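Local coordinates for protein CRISPR system CMR subunit Cmr7 1 (Sulfolobus solfataricus, PDB 2X5Q) that forms part of the CMR ribonucleoprotein complex of CRISPR antiviral defence, possibly as a homodimer, at residues 82-87 and 160-165; 10-15 and 34-39. One frame throughout, in Å; residues are numbered along the deposited sequence.

Contact 1: 82-87 and 160-165; sequences KGILIS and AKIYAK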
ATOM      1  N   LYS A  82     -11.740  -4.005   3.884  1.00 22.22           N
ATOM      2  CA  LYS A  82     -11.854  -5.455   3.767  1.00 21.87           C
ATOM      3  C   LYS A  82     -12.858  -5.825   2.680  1.00 22.24           C
ATOM      4  O   LYS A  82     -13.746  -5.040   2.330  1.00 21.68           O
ATOM      5  CB  LYS A  82     -12.278  -6.061   5.100  1.00 23.34           C
ATOM      6  CG  LYS A  82     -11.324  -5.708   6.271  1.00 23.64           C
ATOM      7  CD  LYS A  82     -11.758  -6.358   7.560  1.00 24.70           C
ATOM      8  CE  LYS A  82     -11.514  -5.463   8.759  1.00 25.93           C
ATOM      9  NZ  LYS A  82     -11.915  -6.153  10.024  1.00 27.32           N
ATOM     10  N   GLY A  83     -12.677  -7.014   2.119  1.00 22.16           N
ATOM     11  CA  GLY A  83     -13.567  -7.525   1.104  1.00 22.39           C
ATOM     12  C   GLY A  83     -13.373  -9.010   0.883  1.00 22.68           C
ATOM     13  O   GLY A  83     -12.547  -9.680   1.550  1.00 23.36           O
ATOM     14  N   ILE A  84     -14.158  -9.544  -0.034  1.00 22.69           N
ATOM     15  CA  ILE A  84     -14.045 -10.950  -0.368  1.00 23.03           C
ATOM     16  C   ILE A  84     -13.416 -11.028  -1.735  1.00 23.17           C
ATOM     17  O   ILE A  84     -13.441 -10.052  -2.504  1.00 22.84           O
ATOM     18  CB  ILE A  84     -15.399 -11.688  -0.316  1.00 23.57           C
ATOM     19  CG1 ILE A  84     -16.452 -11.018  -1.206  1.00 22.70           C
ATOM     20  CG2 ILE A  84     -15.885 -11.797   1.139  1.00 23.44           C
ATOM     21  CD1 ILE A  84     -17.715 -11.833  -1.329  1.00 25.27           C
ATOM     22  N   LEU A  85     -12.832 -12.187  -2.015  1.00 23.48           N
ATOM     23  CA  LEU A  85     -12.267 -12.467  -3.302  1.00 23.61           C
ATOM     24  C   LEU A  85     -13.129 -13.534  -3.942  1.00 24.21           C
ATOM     25  O   LEU A  85     -13.332 -14.621  -3.372  1.00 25.04           O
ATOM     26  CB  LEU A  85     -10.833 -12.959  -3.171  1.00 24.14           C
ATOM     27  CG  LEU A  85      -9.783 -11.921  -2.791  1.00 25.04           C
ATOM     28  CD1 LEU A  85      -8.505 -12.629  -2.351  1.00 24.52           C
ATOM     29  CD2 LEU A  85      -9.514 -10.929  -3.952  1.00 24.33           C
ATOM     30  N   ILE A  86     -13.650 -13.218  -5.121  1.00 23.79           N
ATOM     31  CA  ILE A  86     -14.555 -14.103  -5.830  1.00 24.64           C
ATOM     32  C   ILE A  86     -14.141 -14.182  -7.283  1.00 25.18           C
ATOM     33  O   ILE A  86     -13.516 -13.261  -7.785  1.00 23.62           O
ATOM     34  CB  ILE A  86     -16.012 -13.621  -5.719  1.00 25.37           C
ATOM     35  CG1 ILE A  86     -16.201 -12.234  -6.369  1.00 25.49           C
ATOM     36  CG2 ILE A  86     -16.447 -13.604  -4.222  1.00 23.33           C
ATOM     37  CD1 ILE A  86     -17.620 -11.707  -6.276  1.00 25.75           C
ATOM     38  N   SER A  87     -14.477 -15.289  -7.947  1.00 26.09           N
ATOM     39  CA  SER A  87     -14.238 -15.411  -9.383  1.00 27.67           C
ATOM     40  C   SER A  87     -15.142 -14.457 -10.153  1.00 28.26           C
ATOM     41  O   SER A  87     -16.378 -14.513 -10.058  1.00 28.01           O
ATOM     42  CB  SER A  87     -14.443 -16.842  -9.876  1.00 28.68           C
ATOM     43  OG  SER A  87     -14.420 -16.861 -11.284  1.00 29.77           O
ATOM     44  N   ALA A 160     -25.941 -14.247  -0.441  1.00 30.29           N
ATOM     45  CA  ALA A 160     -26.933 -15.254  -0.790  1.00 31.20           C
ATOM     46  C   ALA A 160     -27.113 -15.402  -2.298  1.00 31.44           C
ATOM     47  O   ALA A 160     -27.650 -16.410  -2.759  1.00 32.02           O
ATOM     48  CB  ALA A 160     -28.265 -14.928  -0.135  1.00 32.66           C
ATOM     49  N   LYS A 161     -26.676 -14.409  -3.071  1.00 31.02           N
ATOM     50  CA  LYS A 161     -26.700 -14.529  -4.523  1.00 31.54           C
ATOM     51  C   LYS A 161     -25.416 -15.176  -5.045  1.00 29.89           C
ATOM     52  O   LYS A 161     -25.485 -16.128  -5.850  1.00 30.90           O
ATOM     53  CB  LYS A 161     -26.968 -13.175  -5.188  1.00 33.37           C
ATOM     54  CG  LYS A 161     -28.398 -12.667  -5.020  1.00 36.37           C
ATOM     55  CD  LYS A 161     -29.440 -13.793  -4.772  1.00 39.71           C
ATOM     56  CE  LYS A 161     -30.833 -13.273  -4.404  1.00 42.82           C
ATOM     57  NZ  LYS A 161     -30.850 -12.466  -3.127  1.00 43.68           N
ATOM     58  N   ILE A 162     -24.273 -14.690  -4.570  1.00 27.58           N
ATOM     59  CA  ILE A 162     -22.975 -15.223  -4.965  1.00 26.87           C
ATOM     60  C   ILE A 162     -22.872 -16.683  -4.531  1.00 26.37           C
ATOM     61  O   ILE A 162     -22.506 -17.536  -5.321  1.00 26.89           O
ATOM     62  CB  ILE A 162     -21.780 -14.425  -4.353  1.00 25.52           C
ATOM     63  CG1 ILE A 162     -21.816 -12.946  -4.748  1.00 26.45           C
ATOM     64  CG2 ILE A 162     -20.448 -14.993  -4.829  1.00 24.71           C
ATOM     65  CD1 ILE A 162     -20.837 -12.058  -3.932  1.00 25.06           C
ATOM     66  N   TYR A 163     -23.212 -16.949  -3.277  1.00 26.21           N
ATOM     67  CA  TYR A 163     -23.131 -18.292  -2.703  1.00 26.32           C
ATOM     68  C   TYR A 163     -24.530 -18.860  -2.490  1.00 27.36           C
ATOM     69  O   TYR A 163     -24.832 -19.369  -1.420  1.00 27.59           O
ATOM     70  CB  TYR A 163     -22.390 -18.250  -1.370  1.00 26.23           C
ATOM     71  CG  TYR A 163     -21.026 -17.610  -1.437  1.00 25.67           C
ATOM     72  CD1 TYR A 163     -19.900 -18.367  -1.737  1.00 26.37           C
ATOM     73  CD2 TYR A 163     -20.857 -16.261  -1.201  1.00 26.12           C
ATOM     74  CE1 TYR A 163     -18.643 -17.793  -1.798  1.00 26.69           C
ATOM     75  CE2 TYR A 163     -19.598 -15.676  -1.258  1.00 25.22           C
ATOM     76  CZ  TYR A 163     -18.500 -16.443  -1.559  1.00 25.30           C
ATOM     77  OH  TYR A 163     -17.245 -15.871  -1.632  1.00 26.09           O
ATOM     78  N   ALA A 164     -25.376 -18.758  -3.515  1.00 28.40           N
ATOM     79  CA  ALA A 164     -26.777 -19.216  -3.465  1.00 29.81           C
ATOM     80  C   ALA A 164     -26.957 -20.667  -2.998  1.00 30.16           C
ATOM     81  O   ALA A 164     -27.742 -20.937  -2.093  1.00 30.38           O
ATOM     82  CB  ALA A 164     -27.440 -19.019  -4.839  1.00 31.02           C
ATOM     83  N   LYS A 165     -26.224 -21.599  -3.594  1.00 30.07           N
ATOM     84  CA  LYS A 165     -26.394 -23.008  -3.250  1.00 30.85           C
ATOM     85  C   LYS A 165     -25.981 -23.328  -1.812  1.00 30.11           C
ATOM     86  O   LYS A 165     -26.745 -23.933  -1.049  1.00 29.31           O
ATOM     87  CB  LYS A 165     -25.676 -23.902  -4.261  1.00 31.24           C
ATOM     88  CG  LYS A 165     -26.486 -24.035  -5.548  1.00 33.58           C
ATOM     89  CD  LYS A 165     -25.752 -24.788  -6.631  1.00 34.30           C
ATOM     90  CE  LYS A 165     -26.665 -25.032  -7.829  1.00 36.77           C
ATOM     91  NZ  LYS A 165     -27.510 -26.252  -7.703  1.00 37.82           N
TER
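Ile84 and Ile86 of strand 82-86 meet Ile162 and Tyr163 at the corner joining helices 148-162 and 164-169. Ile84 and Ile162 meet tip to tip, their CD1 methyls 4.1 Å apart. Ile86 brings its CD1 to within 4.0 Å of the same Ile162 CD1 and crosses that side chain at about a right angle; the one Ile162 methyl thus serves two alternate residues of the strand. Tyr163 points in from the helix side, coming from the direction opposite to Ile84 and slanting across Ile86. Ile162 CG2 lies over one face of its ring, displaced toward the rim, while Ile84 CD1 lies at the ring edge, 4.3 Å from Tyr163 CE2. Ile86 has CG1 between its backbone N and carbonyl carbon (chi1 62°), which leaves CG2 beside the N and places it 3.5 Å from Tyr163 OH. All this is buried, with Leu14 and Tyr38 packing against Ile162 as well. Away from the strand the corner turns to solvent, with Lys161 and Lys165 exposed. Tyr163 OH is hydrogen-bonded to the carbonyl oxygen of Ser46, so its polar end is satisfied. The chemistry is therefore that of hydrophobic packing, which seats the helix corner on the sheet.

Contact 2: 10-15 and 34-39; sequences EQVFLP and VSIEYN
Strands 11-15 and 35-38 run at 130° between their N-to-C directions, with axes 8.6 Å apart at closest approach, and Leu14 and Ile36 have the nearest CA atoms. At this spacing side chains, not backbone bonds, bridge the two. Ile36 is the main residue reaching across from strand 35-38. Both its branches meet Val12: CG2 lies 3.6 Å from Val12 CG1, and CD1 lies 3.5 Å from Val12 CG2, the two side chains passing at a slant. With Ile36 CG1 beside its backbone N (chi1 -77°) and CD1 extended beyond it, the terminal methyl gets past Val12 to the opposing main chain. There it sits 3.4 Å from Phe13 O and 4.1 Å from Leu14 CA, an apolar end pressed on the backbone. The Phe13 side chain itself leaves on the other side of its strand, toward Leu122. Val12 also touches Ile90 and Ile86, and Ile30 packs on Ile36, which extends the apolar layer around the pair. Strand 11-15 belongs to the mixed sheet, between strands 80-86 and 117-123, whereas strand 35-38 lies in the four-stranded antiparallel sheet, between 27-29 and 88-92. Two beta sheets thus pack together through aliphatic side chains, as in a beta sandwich, although these strands are far from aligned.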
ATOM      1  N   GLU A  10      -8.955 -16.396 -11.950  1.00 34.30           N
ATOM      2  CA  GLU A  10      -8.728 -14.987 -11.634  1.00 32.96           C
ATOM      3  C   GLU A  10      -9.841 -14.467 -10.721  1.00 30.64           C
ATOM      4  O   GLU A  10     -11.022 -14.781 -10.921  1.00 30.40           O
ATOM      5  CB  GLU A  10      -8.630 -14.123 -12.904  1.00 34.14           C
ATOM      6  CG  GLU A  10      -7.307 -14.311 -13.679  1.00 37.14           C
ATOM      7  CD  GLU A  10      -7.018 -13.201 -14.701  1.00 38.56           C
ATOM      8  OE1 GLU A  10      -5.999 -13.316 -15.414  1.00 42.12           O
ATOM      9  OE2 GLU A  10      -7.787 -12.212 -14.785  1.00 42.54           O
ATOM     10  N   GLN A  11      -9.459 -13.682  -9.719  1.00 28.21           N
ATOM     11  CA  GLN A  11     -10.411 -13.160  -8.734  1.00 26.91           C
ATOM     12  C   GLN A  11     -10.585 -11.649  -8.845  1.00 25.90           C
ATOM     13  O   GLN A  11      -9.786 -10.971  -9.471  1.00 25.00           O
ATOM     14  CB  GLN A  11      -9.955 -13.521  -7.320  1.00 25.64           C
ATOM     15  CG  GLN A  11      -9.623 -15.027  -7.167  1.00 26.29           C
ATOM     16  CD  GLN A  11     -10.855 -15.883  -6.916  1.00 25.56           C
ATOM     17  OE1 GLN A  11     -11.608 -15.632  -5.986  1.00 23.09           O
ATOM     18  NE2 GLN A  11     -11.044 -16.923  -7.731  1.00 28.83           N
ATOM     19  N   VAL A  12     -11.657 -11.148  -8.240  1.00 24.81           N
ATOM     20  CA  VAL A  12     -11.881  -9.717  -8.095  1.00 24.67           C
ATOM     21  C   VAL A  12     -12.116  -9.441  -6.609  1.00 23.34           C
ATOM     22  O   VAL A  12     -12.774 -10.215  -5.937  1.00 23.08           O
ATOM     23  CB  VAL A  12     -13.079  -9.211  -8.954  1.00 25.54           C
ATOM     24  CG1 VAL A  12     -14.380  -9.893  -8.556  1.00 25.32           C
ATOM     25  CG2 VAL A  12     -13.229  -7.695  -8.849  1.00 25.73           C
ATOM     26  N   PHE A  13     -11.524  -8.369  -6.104  1.00 23.29           N
ATOM     27  CA  PHE A  13     -11.791  -7.885  -4.734  1.00 22.93           C
ATOM     28  C   PHE A  13     -13.091  -7.140  -4.701  1.00 23.43           C
ATOM     29  O   PHE A  13     -13.248  -6.095  -5.363  1.00 23.78           O
ATOM     30  CB  PHE A  13     -10.650  -6.970  -4.273  1.00 23.20           C
ATOM     31  CG  PHE A  13     -10.797  -6.425  -2.868  1.00 22.60           C
ATOM     32  CD1 PHE A  13     -10.627  -7.252  -1.758  1.00 24.25           C
ATOM     33  CD2 PHE A  13     -11.057  -5.075  -2.652  1.00 23.77           C
ATOM     34  CE1 PHE A  13     -10.722  -6.733  -0.460  1.00 23.87           C
ATOM     35  CE2 PHE A  13     -11.155  -4.541  -1.336  1.00 22.40           C
ATOM     36  CZ  PHE A  13     -10.984  -5.363  -0.263  1.00 23.31           C
ATOM     37  N   LEU A  14     -14.026  -7.661  -3.915  1.00 24.17           N
ATOM     38  CA  LEU A  14     -15.317  -7.018  -3.723  1.00 24.91           C
ATOM     39  C   LEU A  14     -15.258  -6.343  -2.362  1.00 24.49           C
ATOM     40  O   LEU A  14     -15.316  -7.027  -1.338  1.00 24.20           O
ATOM     41  CB  LEU A  14     -16.429  -8.075  -3.802  1.00 26.01           C
ATOM     42  CG  LEU A  14     -17.914  -7.716  -3.760  1.00 28.22           C
ATOM     43  CD1 LEU A  14     -18.742  -8.941  -4.151  1.00 32.18           C
ATOM     44  CD2 LEU A  14     -18.365  -7.218  -2.420  1.00 31.64           C
ATOM     45  N   PRO A  15     -15.104  -5.003  -2.336  1.00 24.61           N
ATOM     46  CA  PRO A  15     -15.202  -4.292  -1.059  1.00 24.86           C
ATOM     47  C   PRO A  15     -16.577  -4.438  -0.434  1.00 25.47           C
ATOM     48  O   PRO A  15     -17.592  -4.268  -1.125  1.00 27.03           O
ATOM     49  CB  PRO A  15     -14.956  -2.812  -1.431  1.00 24.89           C
ATOM     50  CG  PRO A  15     -14.363  -2.826  -2.782  1.00 26.07           C
ATOM     51  CD  PRO A  15     -14.853  -4.085  -3.458  1.00 25.41           C
ATOM     52  N   VAL A  34     -17.990   1.989 -10.036  1.00 31.59           N
ATOM     53  CA  VAL A  34     -17.465   0.628 -10.027  1.00 30.56           C
ATOM     54  C   VAL A  34     -18.585  -0.433  -9.973  1.00 31.08           C
ATOM     55  O   VAL A  34     -19.457  -0.408  -9.080  1.00 29.66           O
ATOM     56  CB  VAL A  34     -16.488   0.413  -8.854  1.00 28.79           C
ATOM     57  CG1 VAL A  34     -15.863  -0.982  -8.923  1.00 27.70           C
ATOM     58  CG2 VAL A  34     -15.402   1.492  -8.854  1.00 29.32           C
ATOM     59  N   SER A  35     -18.582  -1.319 -10.974  1.00 31.54           N
ATOM     60  CA  SER A  35     -19.456  -2.490 -10.993  1.00 32.69           C
ATOM     61  C   SER A  35     -18.640  -3.753 -11.265  1.00 31.89           C
ATOM     62  O   SER A  35     -17.768  -3.776 -12.141  1.00 31.93           O
ATOM     63  CB  SER A  35     -20.555  -2.356 -12.041  1.00 34.92           C
ATOM     64  OG  SER A  35     -21.463  -1.345 -11.671  1.00 37.63           O
ATOM     65  N   ILE A  36     -18.964  -4.796 -10.511  1.00 31.75           N
ATOM     66  CA  ILE A  36     -18.273  -6.074 -10.553  1.00 31.40           C
ATOM     67  C   ILE A  36     -19.254  -7.157 -11.015  1.00 32.85           C
ATOM     68  O   ILE A  36     -20.430  -7.119 -10.676  1.00 34.26           O
ATOM     69  CB  ILE A  36     -17.689  -6.379  -9.155  1.00 29.92           C
ATOM     70  CG1 ILE A  36     -16.430  -5.532  -8.944  1.00 29.60           C
ATOM     71  CG2 ILE A  36     -17.381  -7.872  -8.968  1.00 29.85           C
ATOM     72  CD1 ILE A  36     -15.797  -5.688  -7.568  1.00 28.38           C
ATOM     73  N   GLU A  37     -18.778  -8.073 -11.846  1.00 33.19           N
ATOM     74  CA  GLU A  37     -19.528  -9.255 -12.235  1.00 34.19           C
ATOM     75  C   GLU A  37     -18.860 -10.437 -11.557  1.00 33.07           C
ATOM     76  O   GLU A  37     -17.650 -10.446 -11.383  1.00 32.71           O
ATOM     77  CB  GLU A  37     -19.480  -9.431 -13.751  1.00 36.22           C
ATOM     78  CG  GLU A  37     -20.350 -10.558 -14.283  1.00 38.03           C
ATOM     79  CD  GLU A  37     -20.173 -10.807 -15.773  1.00 40.09           C
ATOM     80  OE1 GLU A  37     -19.031 -11.045 -16.222  1.00 41.12           O
ATOM     81  OE2 GLU A  37     -21.193 -10.800 -16.489  1.00 43.54           O
ATOM     82  N   TYR A  38     -19.634 -11.422 -11.145  1.00 33.43           N
ATOM     83  CA  TYR A  38     -19.047 -12.642 -10.603  1.00 32.02           C
ATOM     84  C   TYR A  38     -19.528 -13.841 -11.412  1.00 33.47           C
ATOM     85  O   TYR A  38     -20.592 -13.820 -12.059  1.00 33.88           O
ATOM     86  CB  TYR A  38     -19.358 -12.798  -9.123  1.00 30.73           C
ATOM     87  CG  TYR A  38     -20.819 -12.964  -8.866  1.00 31.72           C
ATOM     88  CD1 TYR A  38     -21.399 -14.224  -8.911  1.00 32.96           C
ATOM     89  CD2 TYR A  38     -21.639 -11.858  -8.619  1.00 31.69           C
ATOM     90  CE1 TYR A  38     -22.737 -14.389  -8.710  1.00 34.28           C
ATOM     91  CE2 TYR A  38     -23.004 -12.020  -8.424  1.00 33.64           C
ATOM     92  CZ  TYR A  38     -23.539 -13.291  -8.470  1.00 34.01           C
ATOM     93  OH  TYR A  38     -24.869 -13.499  -8.283  1.00 36.79           O
ATOM     94  N   ASN A  39     -18.709 -14.879 -11.396  1.00 33.03           N
ATOM     95  CA  ASN A  39     -19.017 -16.086 -12.128  1.00 34.80           C
ATOM     96  C   ASN A  39     -19.807 -16.987 -11.183  1.00 34.74           C
ATOM     97  O   ASN A  39     -19.291 -17.420 -10.152  1.00 32.15           O
ATOM     98  CB  ASN A  39     -17.722 -16.730 -12.618  1.00 34.77           C
ATOM     99  CG  ASN A  39     -16.923 -15.806 -13.560  1.00 35.43           C
ATOM    100  OD1 ASN A  39     -17.470 -15.253 -14.520  1.00 36.69           O
ATOM    101  ND2 ASN A  39     -15.619 -15.661 -13.298  1.00 33.50           N
TER

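From the N terminus, strand 11-15 enters the mixed sheet, and the chain then runs through strands 21-23 and 27-29 to strand 35-38, where contact 2 closes a short loop by laying the antiparallel sheet on the mixed one. Contact 1 opens later, at strand 80-86, and closes only when the chain reaches the helix corner at 160-165. The two loops thus follow in series, neither nesting nor crossing. They meet in space, with centres about 9 Å apart: strands 11-15 and 80-86 are antiparallel neighbours, joined by backbone hydrogen bonds that pair Leu14 with Ile84 and Val12 with Ile86. Together the contacts tie the second sheet and the corner after helix 148-162 to the mixed sheet.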